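Local coordinates for protein beta-fructofuranosidase (Bifidobacterium adolescentis, PDB 6NOB) that probably hydrolyses terminal, non-reducing beta-fructofuranosides such as sucrose, at residues A21-V33 and A43-I57. Residues are numbered along the deposited sequence; the frame is centred on the assembly and turned at random.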
loop_
_atom_site.group_PDB
_atom_site.type_symbol
_atom_site.label_atom_id
_atom_site.label_comp_id
_atom_site.label_asym_id
_atom_site.label_seq_id
_atom_site.Cartn_x
_atom_site.Cartn_y
_atom_site.Cartn_z
ATOM N N ALA A 21 10.068 17.995 -13.057
ATOM C CA ALA A 21 9.985 19.445 -12.986
ATOM C C ALA A 21 8.569 19.933 -13.261
ATOM O O ALA A 21 7.827 19.345 -14.054
ATOM C CB ALA A 21 10.952 20.092 -13.981
ATOM N N GLU A 22 8.210 21.029 -12.598
ATOM C CA GLU A 22 6.921 21.684 -12.763
ATOM C C GLU A 22 7.152 23.066 -13.351
ATOM O O GLU A 22 8.008 23.813 -12.863
ATOM C CB GLU A 22 6.186 21.792 -11.422
ATOM C CG GLU A 22 4.722 22.184 -11.525
ATOM C CD GLU A 22 3.992 22.030 -10.204
ATOM O OE1 GLU A 22 4.561 21.419 -9.273
ATOM O OE2 GLU A 22 2.850 22.524 -10.093
ATOM N N ARG A 23 6.403 23.400 -14.399
ATOM C CA ARG A 23 6.501 24.732 -14.981
ATOM C C ARG A 23 6.045 25.776 -13.971
ATOM O O ARG A 23 4.959 25.668 -13.395
ATOM C CB ARG A 23 5.659 24.822 -16.254
ATOM C CG ARG A 23 5.774 26.157 -16.967
ATOM C CD ARG A 23 4.880 26.219 -18.195
ATOM N NE ARG A 23 5.249 25.232 -19.207
ATOM C CZ ARG A 23 6.206 25.410 -20.111
ATOM N NH1 ARG A 23 6.903 26.539 -20.130
ATOM N NH2 ARG A 23 6.473 24.460 -20.996
ATOM N N CYS A 24 6.888 26.785 -13.747
ATOM C CA CYS A 24 6.609 27.848 -12.791
ATOM C C CYS A 24 6.400 29.208 -13.433
ATOM O O CYS A 24 5.696 30.046 -12.865
ATOM C CB CYS A 24 7.749 27.952 -11.768
ATOM S SG CYS A 24 7.284 28.685 -10.184
ATOM N N GLY A 25 6.998 29.451 -14.603
ATOM C CA GLY A 25 6.884 30.706 -15.293
ATOM C C GLY A 25 5.994 30.625 -16.518
ATOM O O GLY A 25 5.227 29.673 -16.709
ATOM N N GLU A 26 6.104 31.647 -17.365
ATOM C CA GLU A 26 5.291 31.761 -18.571
ATOM C C GLU A 26 6.025 31.291 -19.822
ATOM O O GLU A 26 5.455 30.559 -20.635
ATOM C CB GLU A 26 4.824 33.211 -18.754
ATOM C CG GLU A 26 5.601 34.225 -17.928
ATOM N N GLY A 27 7.282 31.696 -19.990
ATOM C CA GLY A 27 8.018 31.398 -21.204
ATOM C C GLY A 27 8.821 30.113 -21.165
ATOM O O GLY A 27 8.318 29.067 -20.745
ATOM N N ASN A 28 10.077 30.189 -21.601
ATOM C CA ASN A 28 10.913 29.002 -21.729
ATOM C C ASN A 28 11.251 28.421 -20.360
ATOM O O ASN A 28 11.729 29.131 -19.471
ATOM C CB ASN A 28 12.197 29.342 -22.484
ATOM C CG ASN A 28 12.121 28.982 -23.953
ATOM O OD1 ASN A 28 11.406 28.061 -24.341
ATOM N ND2 ASN A 28 12.859 29.712 -24.780
ATOM N N ALA A 29 11.003 27.123 -20.199
ATOM C CA ALA A 29 11.396 26.373 -19.012
ATOM C C ALA A 29 12.546 25.452 -19.398
ATOM O O ALA A 29 12.364 24.533 -20.205
ATOM C CB ALA A 29 10.219 25.579 -18.448
ATOM N N VAL A 30 13.725 25.702 -18.829
ATOM C CA VAL A 30 14.960 25.070 -19.275
ATOM C C VAL A 30 15.690 24.438 -18.097
ATOM O O VAL A 30 15.654 24.939 -16.969
ATOM C CB VAL A 30 15.884 26.085 -19.992
ATOM C CG1 VAL A 30 17.043 25.379 -20.676
ATOM C CG2 VAL A 30 15.099 26.898 -21.004
ATOM N N VAL A 31 16.353 23.318 -18.376
ATOM C CA VAL A 31 17.331 22.712 -17.483
ATOM C C VAL A 31 18.635 22.566 -18.251
ATOM O O VAL A 31 18.640 22.108 -19.398
ATOM C CB VAL A 31 16.867 21.343 -16.948
ATOM C CG1 VAL A 31 17.810 20.864 -15.854
ATOM C CG2 VAL A 31 15.439 21.424 -16.441
ATOM N N THR A 32 19.738 22.960 -17.623
ATOM C CA THR A 32 21.048 22.835 -18.238
ATOM C C THR A 32 22.019 22.185 -17.264
ATOM O O THR A 32 21.822 22.205 -16.046
ATOM C CB THR A 32 21.595 24.193 -18.696
ATOM O OG1 THR A 32 21.475 25.144 -17.630
ATOM C CG2 THR A 32 20.825 24.691 -19.909
ATOM N N VAL A 33 23.065 21.585 -17.829
ATOM C CA VAL A 33 24.147 20.971 -17.069
ATOM C C VAL A 33 25.462 21.517 -17.602
ATOM O O VAL A 33 25.639 21.654 -18.818
ATOM C CB VAL A 33 24.119 19.429 -17.163
ATOM C CG1 VAL A 33 25.038 18.814 -16.116
ATOM C CG2 VAL A 33 22.699 18.903 -17.001
ATOM N N ALA A 43 21.477 20.870 -22.525
ATOM C CA ALA A 43 20.431 21.884 -22.439
ATOM C C ALA A 43 19.120 21.250 -22.871
ATOM O O ALA A 43 19.000 20.787 -24.010
ATOM C CB ALA A 43 20.756 23.103 -23.306
ATOM N N HIS A 44 18.148 21.221 -21.966
ATOM C CA HIS A 44 16.845 20.627 -22.225
ATOM C C HIS A 44 15.750 21.659 -22.000
ATOM O O HIS A 44 15.849 22.512 -21.115
ATOM C CB HIS A 44 16.601 19.407 -21.330
ATOM C CG HIS A 44 17.504 18.251 -21.628
ATOM N ND1 HIS A 44 17.029 17.010 -21.990
ATOM C CD2 HIS A 44 18.855 18.150 -21.620
ATOM C CE1 HIS A 44 18.047 16.193 -22.192
ATOM N NE2 HIS A 44 19.166 16.860 -21.976
ATOM N N THR A 45 14.700 21.573 -22.808
ATOM C CA THR A 45 13.561 22.473 -22.706
ATOM C C THR A 45 12.300 21.661 -22.463
ATOM O O THR A 45 12.060 20.660 -23.147
ATOM C CB THR A 45 13.410 23.321 -23.971
ATOM O OG1 THR A 45 14.592 24.109 -24.162
ATOM C CG2 THR A 45 12.205 24.243 -23.853
ATOM N N MET A 46 11.510 22.083 -21.484
ATOM C CA MET A 46 10.210 21.470 -21.267
ATOM C C MET A 46 9.331 21.723 -22.489
ATOM O O MET A 46 9.280 22.859 -22.981
ATOM C CB MET A 46 9.551 22.036 -20.010
ATOM C CG MET A 46 8.225 21.385 -19.651
ATOM S SD MET A 46 7.579 21.940 -18.059
ATOM C CE MET A 46 8.812 21.283 -16.939
ATOM N N PRO A 47 8.662 20.701 -23.023
ATOM C CA PRO A 47 7.771 20.923 -24.170
ATOM C C PRO A 47 6.720 21.977 -23.857
ATOM O O PRO A 47 6.224 22.070 -22.732
ATOM C CB PRO A 47 7.143 19.544 -24.400
ATOM C CG PRO A 47 8.141 18.586 -23.845
ATOM C CD PRO A 47 8.753 19.277 -22.660
ATOM N N ILE A 48 6.382 22.773 -24.877
ATOM C CA ILE A 48 5.559 23.964 -24.671
ATOM C C ILE A 48 4.236 23.607 -24.008
ATOM O O ILE A 48 3.796 24.281 -23.068
ATOM C CB ILE A 48 5.329 24.695 -26.006
ATOM C CG1 ILE A 48 6.616 24.737 -26.829
ATOM C CG2 ILE A 48 4.801 26.098 -25.754
ATOM C CD1 ILE A 48 6.383 25.087 -28.289
ATOM N N ALA A 49 3.583 22.546 -24.480
ATOM C CA ALA A 49 2.232 22.243 -24.027
ATOM C C ALA A 49 2.185 21.650 -22.625
ATOM O O ALA A 49 1.093 21.560 -22.053
ATOM C CB ALA A 49 1.561 21.288 -25.014
ATOM N N GLU A 50 3.322 21.259 -22.056
ATOM C CA GLU A 50 3.355 20.530 -20.795
ATOM C C GLU A 50 3.618 21.468 -19.625
ATOM O O GLU A 50 4.461 22.367 -19.710
ATOM C CB GLU A 50 4.424 19.433 -20.826
ATOM C CG GLU A 50 4.241 18.417 -21.941
ATOM C CD GLU A 50 5.333 17.364 -21.967
ATOM O OE1 GLU A 50 6.031 17.201 -20.943
ATOM O OE2 GLU A 50 5.490 16.696 -23.012
ATOM N N ARG A 51 2.892 21.251 -18.527
ATOM C CA ARG A 51 3.146 21.965 -17.282
ATOM C C ARG A 51 4.021 21.170 -16.323
ATOM O O ARG A 51 4.539 21.745 -15.359
ATOM C CB ARG A 51 1.825 22.332 -16.593
ATOM C CG ARG A 51 1.067 21.147 -16.031
ATOM C CD ARG A 51 -0.324 21.540 -15.564
ATOM N NE ARG A 51 -1.150 20.360 -15.326
ATOM C CZ ARG A 51 -1.315 19.790 -14.138
ATOM N NH1 ARG A 51 -0.716 20.294 -13.065
ATOM N NH2 ARG A 51 -2.083 18.715 -14.020
ATOM N N ARG A 52 4.187 19.870 -16.560
ATOM C CA ARG A 52 5.108 19.028 -15.816
ATOM C C ARG A 52 5.822 18.116 -16.803
ATOM O O ARG A 52 5.249 17.708 -17.815
ATOM C CB ARG A 52 4.386 18.195 -14.745
ATOM C CG ARG A 52 3.935 19.002 -13.540
ATOM C CD ARG A 52 3.016 18.203 -12.629
ATOM N NE ARG A 52 2.700 18.943 -11.410
ATOM C CZ ARG A 52 1.734 18.610 -10.559
ATOM N NH1 ARG A 52 0.981 17.542 -10.791
ATOM N NH2 ARG A 52 1.519 19.344 -9.474
ATOM N N HIS A 53 7.082 17.807 -16.509
ATOM C CA HIS A 53 7.868 16.972 -17.407
ATOM C C HIS A 53 8.942 16.236 -16.622
ATOM O O HIS A 53 9.572 16.803 -15.725
ATOM C CB HIS A 53 8.505 17.802 -18.529
ATOM C CG HIS A 53 9.252 16.984 -19.538
ATOM N ND1 HIS A 53 8.624 16.315 -20.567
ATOM C CD2 HIS A 53 10.575 16.729 -19.675
ATOM C CE1 HIS A 53 9.528 15.682 -21.295
ATOM N NE2 HIS A 53 10.719 15.915 -20.775
ATOM N N HIS A 54 9.142 14.969 -16.975
ATOM C CA HIS A 54 10.198 14.142 -16.404
ATOM C C HIS A 54 11.399 14.202 -17.341
ATOM O O HIS A 54 11.357 13.659 -18.449
ATOM C CB HIS A 54 9.704 12.709 -16.213
ATOM C CG HIS A 54 10.776 11.732 -15.831
ATOM N ND1 HIS A 54 10.592 10.367 -15.902
ATOM C CD2 HIS A 54 12.033 11.917 -15.361
ATOM C CE1 HIS A 54 11.691 9.754 -15.503
ATOM N NE2 HIS A 54 12.582 10.671 -15.172
ATOM N N PHE A 55 12.463 14.870 -16.898
ATOM C CA PHE A 55 13.699 14.963 -17.661
ATOM C C PHE A 55 14.607 13.785 -17.339
ATOM O O PHE A 55 14.705 13.358 -16.186
ATOM C CB PHE A 55 14.442 16.264 -17.352
ATOM C CG PHE A 55 13.728 17.503 -17.802
ATOM C CD1 PHE A 55 13.934 18.011 -19.073
ATOM C CD2 PHE A 55 12.872 18.174 -16.948
ATOM C CE1 PHE A 55 13.288 19.158 -19.489
ATOM C CE2 PHE A 55 12.223 19.322 -17.358
ATOM C CZ PHE A 55 12.432 19.815 -18.629
ATOM N N SER A 56 15.273 13.267 -18.368
ATOM C CA SER A 56 16.326 12.268 -18.208
ATOM C C SER A 56 17.526 12.762 -19.003
ATOM O O SER A 56 17.504 12.751 -20.238
ATOM C CB SER A 56 15.872 10.889 -18.686
ATOM O OG SER A 56 15.331 10.137 -17.613
ATOM N N ILE A 57 18.563 13.205 -18.299
ATOM C CA ILE A 57 19.689 13.904 -18.903
ATOM C C ILE A 57 20.944 13.064 -18.722
ATOM O O ILE A 57 21.245 12.617 -17.609
ATOM C CB ILE A 57 19.873 15.303 -18.288
ATOM C CG1 ILE A 57 18.581 16.110 -18.420
ATOM C CG2 ILE A 57 21.034 16.028 -18.949
ATOM C CD1 ILE A 57 18.453 17.231 -17.414
HETATM O O HOH W 1 9.097 25.666 -22.213
#
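Arg23 reaches the turn 47-50 and holds it by a backbone carbonyl: its NE and NH2 both donate to Glu50 O, NE at 3.0 Å, the oxygen lying in the guanidinium plane. An extended start, with CG anti to the backbone N (chi1 -177°), and a bend at chi3 (-63°) bring the group there, Met46 SD over one of its faces. A water accepts from Arg23 NH2 and Ala29 N and donates to Met46 O. A methionine in place of Arg23 would probably leave Glu50 O and this water without their guanidinium donor and the turn less firmly held. Two separate antiparallel ladders carry the backbone bonds across the contact. Ala21 and His53 exchange N-H...O bonds, and Arg23 N meets Arg51 O at 2.7 Å; Val31 and His44 form the second reciprocal pair, followed by Met46 N to Ala29 O at 2.9 Å. Glu22 OE2 makes a long salt bridge to Arg52 NH2 (3.5 Å), the two planes 86° apart, while Arg52 NH1 pairs with Asp156. His53 ND1 donates to Glu50 OE1 at 2.8 Å. Between the ladders, Val31 CG2 sits over one face of the Phe55 ring, 4.0 Å from its centroid, and Ala21 CB touches the ring edge. Strands 30-34 and 40-45 form a hairpin in one four-stranded sheet, 16-23 and 52-58 pair in another, and Leu72 of strand 72-80 packs on Ala21, Ala29 and Val31.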